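Local coordinates for leucine aminopeptidase 2 (Saccharomyces cerevisiae, PDB 2XQ0), which removes N-terminal residues from di- and tripeptides as a zinc aminopeptidase of the M1 family and, more weakly, hydrolyses epoxides such as leukotriene A4, at residues 220-225 / 246-251; 236-241 / 290-295; 264-269 / 284-289; 298-303 / 329-334. All blocks are in the same frame, centred on the assembly; numbering follows the deposited sequence.

Contact 1 of 4, residues 220-225 / 246-251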
# COMPACT_ATOMS: atom_id res chain seq x y z
N GLY A 220 12.24 7.03 -18.41
CA GLY A 220 11.28 7.66 -19.31
C GLY A 220 11.55 9.14 -19.38
O GLY A 220 12.40 9.64 -18.65
N PRO A 221 10.82 9.87 -20.25
CA PRO A 221 11.00 11.31 -20.44
C PRO A 221 10.73 12.14 -19.19
O PRO A 221 11.22 13.26 -19.05
CB PRO A 221 9.99 11.65 -21.54
CG PRO A 221 8.98 10.56 -21.49
CD PRO A 221 9.75 9.32 -21.09
N ARG A 222 9.95 11.61 -18.25
CA ARG A 222 9.76 12.34 -17.01
C ARG A 222 9.89 11.42 -15.81
O ARG A 222 9.30 11.68 -14.76
CB ARG A 222 8.41 13.07 -17.00
CG ARG A 222 7.24 12.16 -17.29
CD ARG A 222 5.92 12.91 -17.40
NE ARG A 222 5.00 12.18 -18.27
CZ ARG A 222 3.73 12.51 -18.46
NH1 ARG A 222 3.21 13.56 -17.83
NH2 ARG A 222 2.98 11.78 -19.27
N SER A 223 10.70 10.38 -15.95
CA SER A 223 10.82 9.36 -14.91
C SER A 223 12.24 8.88 -14.69
O SER A 223 12.97 8.60 -15.63
CB SER A 223 9.92 8.17 -15.25
OG SER A 223 8.56 8.56 -15.25
N THR A 224 12.62 8.75 -13.44
CA THR A 224 13.95 8.27 -13.10
C THR A 224 13.79 7.20 -12.05
O THR A 224 12.93 7.31 -11.19
CB THR A 224 14.77 9.41 -12.51
OG1 THR A 224 14.78 10.52 -13.43
CG2 THR A 224 16.19 8.97 -12.20
N VAL A 225 14.61 6.17 -12.11
CA VAL A 225 14.61 5.20 -11.01
C VAL A 225 15.83 5.39 -10.11
O VAL A 225 16.93 5.70 -10.60
CB VAL A 225 14.50 3.74 -11.52
CG1 VAL A 225 15.72 3.38 -12.39
CG2 VAL A 225 14.39 2.77 -10.33
N PHE A 246 2.23 3.75 -19.04
CA PHE A 246 1.29 3.81 -17.93
C PHE A 246 0.85 5.24 -17.65
O PHE A 246 -0.35 5.53 -17.46
CB PHE A 246 1.90 3.25 -16.64
CG PHE A 246 1.96 1.76 -16.60
CD1 PHE A 246 1.27 0.99 -17.50
CD2 PHE A 246 2.73 1.12 -15.64
CE1 PHE A 246 1.34 -0.41 -17.46
CE2 PHE A 246 2.81 -0.27 -15.58
CZ PHE A 246 2.11 -1.03 -16.50
N ILE A 247 1.80 6.16 -17.61
CA ILE A 247 1.41 7.53 -17.28
C ILE A 247 0.43 8.05 -18.31
O ILE A 247 -0.63 8.56 -17.96
CB ILE A 247 2.60 8.49 -17.14
CG1 ILE A 247 3.56 8.01 -16.05
CG2 ILE A 247 2.07 9.88 -16.72
CD1 ILE A 247 4.78 8.88 -15.90
N GLN A 248 0.77 7.91 -19.59
CA GLN A 248 -0.06 8.43 -20.69
C GLN A 248 -1.42 7.75 -20.75
O GLN A 248 -2.43 8.36 -21.09
CB GLN A 248 0.67 8.30 -22.04
CG GLN A 248 1.82 9.30 -22.24
CD GLN A 248 2.61 9.03 -23.51
OE1 GLN A 248 2.10 8.41 -24.45
NE2 GLN A 248 3.87 9.48 -23.55
N THR A 249 -1.46 6.47 -20.38
CA THR A 249 -2.73 5.76 -20.27
C THR A 249 -3.64 6.34 -19.17
O THR A 249 -4.84 6.58 -19.39
CB THR A 249 -2.53 4.26 -20.05
OG1 THR A 249 -1.81 3.71 -21.17
CG2 THR A 249 -3.88 3.58 -19.93
N ALA A 250 -3.07 6.58 -17.99
CA ALA A 250 -3.83 7.19 -16.89
C ALA A 250 -4.33 8.57 -17.25
O ALA A 250 -5.46 8.94 -16.93
CB ALA A 250 -2.97 7.25 -15.63
N GLU A 251 -3.47 9.35 -17.89
CA GLU A 251 -3.81 10.71 -18.28
C GLU A 251 -4.99 10.76 -19.27
O GLU A 251 -5.79 11.68 -19.23
CB GLU A 251 -2.60 11.40 -18.90
CG GLU A 251 -1.53 11.84 -17.89
CD GLU A 251 -0.34 12.55 -18.56
OE1 GLU A 251 0.19 12.02 -19.58
OE2 GLU A 251 0.09 13.61 -18.07
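A bidentate salt bridge between Arg222, in the type I turn of a beta hairpin, and Glu251, on helix 243-253, ties the edge of the five-stranded sheet of the peptidase domain to one of its helices. The grip is end-on. Arg222 NH2 donates to Glu251 OE1 at 2.8 Å and Arg222 NH1 donates to Glu251 OE2 at 3.1 Å, both bonds fairly straight and both close to the guanidinium plane. The carboxylate, however, is turned 54° against that plane, and the arginine nitrogens reach both oxygens from above the carboxylate plane. From CG to NE the arginine chain is extended, which carries the charge from the turn across to the helix.

Beneath the guanidinium lies Ile247, whose CG2 presses on one face, 3.3 Å from Arg222 NH2. Its CG1 lies anti to the carbonyl carbon (chi1 -58°), and this branch ends with Ile247 CD1 3.8 Å from Ser223 OG. That hydroxyl is spoken for by the carbonyl of Tyr262. Second partners share the charges as well: Glu244 forms a salt bridge with Arg222 NH2, and Glu251 OE2 also accepts from the backbone of Tyr257. At this partly buried place the turn between strands 215-220 and 223-227 is thus tied to helix 243-253 within the zinc-peptidase domain of the M1 family.

Contact 2 of 4, residues 236-241 / 290-295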
# COMPACT_ATOMS: atom_id res chain seq x y z
N GLN A 236 16.33 -0.37 -14.14
CA GLN A 236 16.10 0.46 -15.33
C GLN A 236 15.44 -0.36 -16.43
O GLN A 236 14.48 0.09 -17.08
CB GLN A 236 17.40 1.10 -15.82
CG GLN A 236 17.21 2.09 -16.95
CD GLN A 236 18.52 2.61 -17.50
OE1 GLN A 236 19.56 1.97 -17.36
NE2 GLN A 236 18.48 3.78 -18.11
N TRP A 237 15.94 -1.57 -16.64
CA TRP A 237 15.39 -2.40 -17.70
C TRP A 237 13.94 -2.77 -17.38
O TRP A 237 13.10 -2.82 -18.26
CB TRP A 237 16.23 -3.67 -17.91
CG TRP A 237 15.71 -4.51 -19.04
CD1 TRP A 237 16.06 -4.43 -20.36
CD2 TRP A 237 14.74 -5.57 -18.95
NE1 TRP A 237 15.37 -5.36 -21.10
CE2 TRP A 237 14.56 -6.08 -20.25
CE3 TRP A 237 14.02 -6.14 -17.90
CZ2 TRP A 237 13.68 -7.12 -20.53
CZ3 TRP A 237 13.14 -7.17 -18.17
CH2 TRP A 237 12.98 -7.66 -19.48
N GLU A 238 13.66 -3.00 -16.11
CA GLU A 238 12.34 -3.51 -15.73
C GLU A 238 11.25 -2.46 -15.97
O GLU A 238 10.11 -2.81 -16.28
CB GLU A 238 12.32 -3.99 -14.28
CG GLU A 238 11.18 -4.96 -13.94
CD GLU A 238 11.57 -6.44 -14.16
OE1 GLU A 238 12.76 -6.71 -14.38
OE2 GLU A 238 10.68 -7.32 -14.10
N PHE A 239 11.61 -1.18 -15.87
CA PHE A 239 10.62 -0.11 -15.87
C PHE A 239 10.62 0.73 -17.14
O PHE A 239 9.64 1.40 -17.45
CB PHE A 239 10.88 0.84 -14.70
CG PHE A 239 10.68 0.22 -13.35
CD1 PHE A 239 9.58 -0.60 -13.10
CD2 PHE A 239 11.56 0.48 -12.31
CE1 PHE A 239 9.40 -1.17 -11.85
CE2 PHE A 239 11.36 -0.09 -11.07
CZ PHE A 239 10.29 -0.92 -10.84
N GLU A 240 11.74 0.72 -17.86
CA GLU A 240 11.97 1.74 -18.90
C GLU A 240 11.10 1.54 -20.12
O GLU A 240 11.00 2.44 -20.95
CB GLU A 240 13.44 1.76 -19.36
CG GLU A 240 13.81 0.53 -20.16
CD GLU A 240 15.31 0.45 -20.49
OE1 GLU A 240 16.06 1.44 -20.31
OE2 GLU A 240 15.75 -0.64 -20.92
N ASN A 241 10.51 0.36 -20.26
CA ASN A 241 9.73 0.05 -21.46
C ASN A 241 8.26 0.37 -21.24
O ASN A 241 7.49 0.33 -22.18
CB ASN A 241 9.86 -1.42 -21.84
CG ASN A 241 8.99 -1.80 -23.04
OD1 ASN A 241 9.27 -1.41 -24.18
ND2 ASN A 241 7.94 -2.58 -22.79
N ALA A 290 11.66 -8.91 -11.68
CA ALA A 290 11.56 -10.31 -12.03
C ALA A 290 12.38 -10.63 -13.28
O ALA A 290 12.50 -11.79 -13.69
CB ALA A 290 10.10 -10.68 -12.25
N HIS A 291 12.94 -9.59 -13.89
CA HIS A 291 13.79 -9.74 -15.08
C HIS A 291 13.01 -10.03 -16.36
O HIS A 291 13.60 -10.23 -17.42
CB HIS A 291 14.90 -10.78 -14.87
CG HIS A 291 15.84 -10.44 -13.76
ND1 HIS A 291 15.68 -10.91 -12.47
CD2 HIS A 291 16.93 -9.64 -13.73
CE1 HIS A 291 16.64 -10.43 -11.70
NE2 HIS A 291 17.42 -9.65 -12.44
N ASP A 292 11.68 -10.03 -16.28
CA ASP A 292 10.85 -10.23 -17.47
C ASP A 292 9.73 -9.20 -17.59
O ASP A 292 9.03 -9.15 -18.60
CB ASP A 292 10.25 -11.64 -17.47
CG ASP A 292 9.37 -11.89 -16.27
OD1 ASP A 292 9.14 -10.94 -15.49
OD2 ASP A 292 8.90 -13.03 -16.11
N ARG A 293 9.58 -8.38 -16.55
CA ARG A 293 8.55 -7.34 -16.50
C ARG A 293 7.15 -7.83 -16.13
O ARG A 293 6.16 -7.23 -16.55
CB ARG A 293 8.52 -6.53 -17.79
CG ARG A 293 9.78 -5.75 -18.02
CD ARG A 293 9.89 -5.24 -19.44
NE ARG A 293 11.11 -4.46 -19.61
CZ ARG A 293 11.61 -4.10 -20.78
NH1 ARG A 293 11.00 -4.47 -21.90
NH2 ARG A 293 12.72 -3.38 -20.85
N SER A 294 7.07 -8.88 -15.32
CA SER A 294 5.79 -9.48 -14.92
C SER A 294 5.00 -8.71 -13.87
O SER A 294 3.77 -8.76 -13.86
CB SER A 294 6.02 -10.89 -14.39
OG SER A 294 6.80 -11.66 -15.28
N ASN A 295 5.70 -8.02 -12.97
CA ASN A 295 5.08 -7.48 -11.77
C ASN A 295 4.80 -5.99 -11.75
O ASN A 295 4.60 -5.40 -10.68
CB ASN A 295 5.96 -7.79 -10.55
CG ASN A 295 6.08 -9.26 -10.30
OD1 ASN A 295 5.22 -10.04 -10.72
ND2 ASN A 295 7.15 -9.66 -9.61
O HOH W 1 8.30 -7.16 -13.16
O HOH W 2 14.23 -2.13 -22.98
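The guanidinium of Arg293 is sandwiched between the indole of Trp237 on one face and Asn241 CB on the other. Its plane lies 18° from that of the ring, and Arg293 CZ stands 3.7 Å from the centroid of the six-membered ring, a cation-pi stack. Asn241 CB comes within 3.3 Å of Arg293 NH1 on the second face, with the amide of Asn241 almost parallel to the guanidinium. At the edge, Arg293 NE and NH2 converge side-on upon one acceptor, Trp237 O, at 2.9 Å and 2.7 Å. Water 2, also at the edge, links Arg293 NH2 to Glu240 OE2. Asp292 and Glu238 OE1 lie at the rim of the indole, near its plane. The extended chain from CG to NE takes the group across the indole, its CD making a CH-pi contact with the same ring. Were Arg293 an alanine, Trp237 O would probably lose both side-chain donors and the indole its cationic cover.

The stack joins the C-terminal part of helix 229-239 to the irregular loop that leads into helix 297-311, the helix of the zinc site. An Asx turn, with Asp292 OD1 accepting from Ser294 N, shapes this loop, and a carboxylate from the helix organises it further. The Glu238 chain bends at chi2 (90°) to bring its OE2 between two backbone donors, Ala290 N at 3.1 Å and Arg293 N at 2.9 Å, which approach from opposite faces of the carboxylate. Glu238 OE1 takes His291 N on its syn side, and water 1 bridges Glu238 OE2 to Asn295 N.

Contact 3 of 4, residues 264-269 / 284-289. Unlike the reference sequence in segment 284-289: Leu289 (reference Ile).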
# COMPACT_ATOMS: atom_id res chain seq x y z
N ILE A 264 10.68 6.55 -9.26
CA ILE A 264 10.54 5.35 -8.46
C ILE A 264 11.81 5.07 -7.65
O ILE A 264 12.90 5.06 -8.20
CB ILE A 264 10.23 4.15 -9.35
CG1 ILE A 264 8.94 4.40 -10.15
CG2 ILE A 264 10.14 2.83 -8.51
CD1 ILE A 264 8.71 3.41 -11.26
N LEU A 265 11.66 4.87 -6.33
CA LEU A 265 12.76 4.40 -5.49
C LEU A 265 12.59 2.91 -5.28
O LEU A 265 11.59 2.49 -4.71
CB LEU A 265 12.72 5.09 -4.11
CG LEU A 265 13.66 4.49 -3.05
CD1 LEU A 265 15.09 4.69 -3.46
CD2 LEU A 265 13.42 5.10 -1.65
N VAL A 266 13.55 2.10 -5.74
CA VAL A 266 13.48 0.67 -5.51
C VAL A 266 14.25 0.41 -4.24
O VAL A 266 15.48 0.53 -4.20
CB VAL A 266 14.04 -0.17 -6.68
CG1 VAL A 266 14.09 -1.64 -6.29
CG2 VAL A 266 13.16 0.01 -7.94
N ASN A 267 13.51 0.09 -3.18
CA ASN A 267 14.08 0.09 -1.84
C ASN A 267 14.94 -1.13 -1.52
O ASN A 267 15.06 -2.05 -2.34
CB ASN A 267 12.95 0.20 -0.81
CG ASN A 267 12.91 1.55 -0.14
OD1 ASN A 267 13.94 2.12 0.20
ND2 ASN A 267 11.71 2.06 0.07
N VAL A 268 15.52 -1.12 -0.33
CA VAL A 268 16.29 -2.25 0.20
C VAL A 268 15.38 -3.46 0.39
O VAL A 268 14.16 -3.33 0.46
CB VAL A 268 17.00 -1.88 1.54
CG1 VAL A 268 18.06 -0.81 1.31
CG2 VAL A 268 15.99 -1.41 2.57
N ASP A 269 15.98 -4.64 0.51
CA ASP A 269 15.19 -5.86 0.56
C ASP A 269 14.26 -5.98 1.78
O ASP A 269 13.26 -6.69 1.72
CB ASP A 269 16.10 -7.10 0.39
CG ASP A 269 17.04 -6.96 -0.81
OD1 ASP A 269 16.66 -7.37 -1.93
OD2 ASP A 269 18.16 -6.44 -0.63
N ALA A 284 9.21 1.47 -3.84
CA ALA A 284 8.88 0.15 -4.38
C ALA A 284 9.73 -0.98 -3.79
O ALA A 284 10.89 -0.76 -3.44
CB ALA A 284 9.00 0.17 -5.90
N THR A 285 9.14 -2.17 -3.66
CA THR A 285 9.84 -3.38 -3.24
C THR A 285 10.72 -3.89 -4.39
O THR A 285 10.31 -3.87 -5.55
CB THR A 285 8.83 -4.50 -2.82
OG1 THR A 285 9.53 -5.71 -2.49
CG2 THR A 285 7.82 -4.79 -3.93
N PRO A 286 11.94 -4.32 -4.07
CA PRO A 286 12.83 -4.91 -5.08
C PRO A 286 12.28 -6.23 -5.62
O PRO A 286 12.74 -6.69 -6.66
CB PRO A 286 14.13 -5.20 -4.31
CG PRO A 286 13.97 -4.57 -2.98
CD PRO A 286 12.53 -4.32 -2.72
N THR A 287 11.32 -6.82 -4.92
CA THR A 287 10.72 -8.05 -5.42
C THR A 287 9.85 -7.75 -6.63
O THR A 287 9.26 -8.65 -7.20
CB THR A 287 9.87 -8.79 -4.35
OG1 THR A 287 8.78 -7.96 -3.95
CG2 THR A 287 10.73 -9.14 -3.13
N LEU A 288 9.77 -6.48 -7.02
CA LEU A 288 9.08 -6.16 -8.26
C LEU A 288 9.96 -6.56 -9.44
O LEU A 288 9.46 -6.77 -10.54
CB LEU A 288 8.76 -4.66 -8.36
CG LEU A 288 7.63 -4.09 -7.50
CD1 LEU A 288 7.13 -2.78 -8.10
CD2 LEU A 288 6.49 -5.10 -7.41
N LEU A 289 11.26 -6.66 -9.21
CA LEU A 289 12.18 -7.01 -10.28
C LEU A 289 12.19 -8.51 -10.52
O LEU A 289 12.70 -9.29 -9.70
CB LEU A 289 13.59 -6.53 -9.99
CG LEU A 289 13.85 -5.13 -10.53
CD1 LEU A 289 12.98 -4.10 -9.80
CD2 LEU A 289 15.32 -4.80 -10.41
O HOH W 3 10.77 -5.83 -0.23
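Val266 and Ala284 form a parallel bridge in which the backbone of Ala284 bonds to the residues flanking Val266: Ala284 N donates to Leu265 O at 2.7 Å, and Asn267 N to Ala284 O at 2.8 Å. Both donors come nearly in line with the carbonyl they meet. The bridge joins strands 264-266 and 282-284, neighbours in the mixed five-stranded sheet of the M1 peptidase domain, close to where the chain supplies substrate-binding residues; Thr285, next in sequence, pairs through its backbone with Gly274 of that site.

On the side of the sheet shared by Val266 and Ala284, the contacts are apolar and buried. Ile264 CG2 touches Ala284 CB at 3.9 Å. Val266 and Pro286 slide past one another in opposite directions, with Val266 CG1 at 3.7 Å from Pro286 CA; the same methyl reaches Leu289 CD1 more loosely. Val266 continues this packing onto Cys235 and Phe239 of helix 229-239. Pro286 opens a short 3-10 segment, and its ring lies beside the 267-269 backbone where the two chains part beyond the bridge. A glycine in its place would probably leave a gap beside Val266 CG1 and make the start of the 3-10 turn more flexible.

Farther along, the carboxylate of Asp269, near the proline ring, has its charge paired with Arg231. Water 3 spans the diverging chains, donating to Asp269 O and accepting from Thr285 OG1 at 2.6 Å.

Contact 4 of 4, residues 298-303 / 329-334. With ZN (zinc ion), chain C; BES (2-(3-amino-2-hydroxy-4-phenyl-butyrylamino)-4-methyl-pentanoic acid), chain B.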
# COMPACT_ATOMS: atom_id res chain seq x y z
N VAL A 298 1.95 -3.19 -9.94
CA VAL A 298 2.13 -2.50 -8.68
C VAL A 298 2.50 -1.05 -8.95
O VAL A 298 2.23 -0.16 -8.13
CB VAL A 298 3.22 -3.13 -7.79
CG1 VAL A 298 3.44 -2.28 -6.53
CG2 VAL A 298 2.84 -4.57 -7.42
N ILE A 299 3.13 -0.81 -10.10
CA ILE A 299 3.44 0.56 -10.50
C ILE A 299 2.20 1.29 -11.06
O ILE A 299 2.04 2.47 -10.83
CB ILE A 299 4.64 0.66 -11.47
CG1 ILE A 299 5.89 -0.01 -10.87
CG2 ILE A 299 4.96 2.12 -11.72
CD1 ILE A 299 6.44 0.74 -9.65
N ALA A 300 1.33 0.60 -11.80
CA ALA A 300 0.06 1.20 -12.20
C ALA A 300 -0.75 1.59 -10.97
O ALA A 300 -1.47 2.60 -10.98
CB ALA A 300 -0.72 0.25 -13.07
N HIS A 301 -0.66 0.78 -9.92
CA HIS A 301 -1.31 1.09 -8.65
C HIS A 301 -0.79 2.38 -8.02
O HIS A 301 -1.55 3.30 -7.80
CB HIS A 301 -1.17 -0.07 -7.65
CG HIS A 301 -1.99 0.12 -6.41
ND1 HIS A 301 -3.29 -0.32 -6.30
CD2 HIS A 301 -1.71 0.76 -5.25
CE1 HIS A 301 -3.77 0.02 -5.11
NE2 HIS A 301 -2.83 0.68 -4.46
N GLU A 302 0.50 2.46 -7.73
CA GLU A 302 1.06 3.66 -7.12
C GLU A 302 0.85 4.86 -8.02
O GLU A 302 0.65 5.98 -7.55
CB GLU A 302 2.56 3.51 -6.87
CG GLU A 302 2.97 2.22 -6.16
CD GLU A 302 2.29 2.04 -4.83
OE1 GLU A 302 2.26 0.90 -4.34
OE2 GLU A 302 1.78 3.05 -4.29
N LEU A 303 0.91 4.65 -9.33
CA LEU A 303 0.69 5.75 -10.26
C LEU A 303 -0.73 6.29 -10.16
O LEU A 303 -0.94 7.49 -10.21
CB LEU A 303 0.91 5.27 -11.69
CG LEU A 303 0.45 6.25 -12.78
CD1 LEU A 303 1.30 7.51 -12.72
CD2 LEU A 303 0.58 5.58 -14.14
N TYR A 329 -9.67 0.60 -8.68
CA TYR A 329 -10.52 0.82 -9.85
C TYR A 329 -9.72 1.43 -11.00
O TYR A 329 -9.67 0.90 -12.13
CB TYR A 329 -11.78 1.67 -9.51
CG TYR A 329 -12.59 1.97 -10.76
CD1 TYR A 329 -13.47 1.03 -11.28
CD2 TYR A 329 -12.41 3.16 -11.45
CE1 TYR A 329 -14.18 1.28 -12.44
CE2 TYR A 329 -13.09 3.40 -12.60
CZ TYR A 329 -13.96 2.46 -13.10
OH TYR A 329 -14.64 2.72 -14.26
N LEU A 330 -9.05 2.54 -10.71
CA LEU A 330 -8.24 3.20 -11.72
C LEU A 330 -7.10 2.33 -12.28
O LEU A 330 -6.89 2.29 -13.48
CB LEU A 330 -7.70 4.54 -11.20
CG LEU A 330 -8.79 5.58 -10.96
CD1 LEU A 330 -8.23 6.81 -10.22
CD2 LEU A 330 -9.49 5.98 -12.27
N GLU A 331 -6.37 1.65 -11.40
CA GLU A 331 -5.32 0.70 -11.76
C GLU A 331 -5.83 -0.30 -12.79
O GLU A 331 -5.20 -0.53 -13.82
CB GLU A 331 -4.88 -0.05 -10.50
CG GLU A 331 -3.93 -1.24 -10.70
CD GLU A 331 -3.78 -2.08 -9.42
OE1 GLU A 331 -4.39 -1.73 -8.37
OE2 GLU A 331 -3.05 -3.09 -9.47
N ARG A 332 -6.98 -0.90 -12.50
CA ARG A 332 -7.58 -1.88 -13.39
C ARG A 332 -8.08 -1.26 -14.71
O ARG A 332 -8.05 -1.92 -15.73
CB ARG A 332 -8.61 -2.73 -12.68
CG ARG A 332 -7.94 -3.64 -11.64
CD ARG A 332 -8.91 -4.49 -10.88
NE ARG A 332 -8.17 -5.28 -9.90
CZ ARG A 332 -8.66 -5.70 -8.74
NH1 ARG A 332 -9.91 -5.41 -8.39
NH2 ARG A 332 -7.88 -6.39 -7.93
N ARG A 333 -8.49 -0.00 -14.70
CA ARG A 333 -8.77 0.69 -15.97
C ARG A 333 -7.48 0.85 -16.82
O ARG A 333 -7.49 0.70 -18.05
CB ARG A 333 -9.42 2.06 -15.71
CG ARG A 333 -10.87 1.99 -15.19
CD ARG A 333 -11.86 1.45 -16.25
NE ARG A 333 -11.76 2.22 -17.49
CZ ARG A 333 -12.39 3.38 -17.69
NH1 ARG A 333 -13.17 3.90 -16.75
NH2 ARG A 333 -12.22 4.02 -18.83
N ILE A 334 -6.36 1.15 -16.17
CA ILE A 334 -5.09 1.31 -16.90
C ILE A 334 -4.70 -0.00 -17.58
O ILE A 334 -4.45 -0.04 -18.78
CB ILE A 334 -3.96 1.81 -15.98
CG1 ILE A 334 -4.23 3.27 -15.58
CG2 ILE A 334 -2.61 1.70 -16.65
CD1 ILE A 334 -3.47 3.71 -14.32
ZN ZN C . -2.70 1.89 -2.62
N2 BES B . 0.28 2.97 0.61
C1 BES B . -0.33 1.69 0.30
C6 BES B . 0.14 0.63 1.29
C7 BES B . -0.31 0.98 2.69
C8 BES B . -1.62 1.37 2.91
C12 BES B . 0.59 0.93 3.75
C9 BES B . -2.04 1.69 4.20
C11 BES B . 0.17 1.26 5.04
C10 BES B . -1.15 1.64 5.26
C2 BES B . -0.02 1.26 -1.14
O2 BES B . -0.41 2.20 -2.15
C3 BES B . -0.72 -0.03 -1.37
O3 BES B . -1.95 -0.09 -1.50
N1 BES B . 0.15 -1.04 -1.38
C4 BES B . -0.11 -2.45 -1.57
C13 BES B . 0.17 -2.67 -3.05
C14 BES B . -0.98 -3.34 -3.78
C15 BES B . -0.88 -3.06 -5.28
C16 BES B . -2.33 -2.92 -3.23
C5 BES B . 0.92 -3.19 -0.76
O1 BES B . 0.65 -4.34 -0.34
O4 BES B . 2.01 -2.61 -0.52
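His301 binds the zinc ion through NE2 at 2.2 Å and uses the other ring nitrogen, ND1, to donate to Glu331 OE1 at 2.7 Å. His305 and Glu324 complete the protein ligands, while bestatin chelates the metal through O2 and O3, each 2.4 Å from the zinc ion. Over one face of the imidazole lies bestatin C15, 3.6 Å from His301 CG. Glu302, the proton acceptor, brings OE2 to 3.2 Å from bestatin O2.

The second shell holds the ring in place. Glu331 OE1 sits in the imidazole plane, and the bond is nearly straight at 170°, but the carboxylate stands almost perpendicular to the ring. An extended Glu331 chain, with CG anti to the backbone N (chi1 171°), spans the gap from the neighbouring helix.

Behind this pair, the helix segments cross at 128° with axes 8.4 Å apart. Ala300 CB packs on Ile334 CG2 at 4.3 Å, and Leu303 adds a looser contact with Ile334 CD1. The HExxH helix thus rests on helix 321-339, which also carries Glu324. With ND1 donating, NE2 is the nitrogen left to the metal, and the nearby carboxylate would probably make the imidazole a stronger zinc ligand.

Overall arrangement
The four contacts illustrate how chemistry differs with place in the fold of one peptidase domain. Contacts 3 and 4 are buried, whereas contacts 1 and 2 are only partly so and rely on arginines, one paired with a carboxylate, the other stacked on an indole, with a buried glutamate gripping the loop backbone in contact 2. Contacts 1 and 3 reach the same sheet through neighbouring strands 223-227 and 264-266; contact 3 joins strands by backbone bonds, contact 1 attaches a helix by charge. Contact 2 fastens the loop that follows contact 3 and precedes the zinc helix of contact 4. Phe239, Leu288 and Ile264 meet that helix at Ile299, while Ala250 of contact 1 packs on Ile334. Only contact 4 holds a metal ligand.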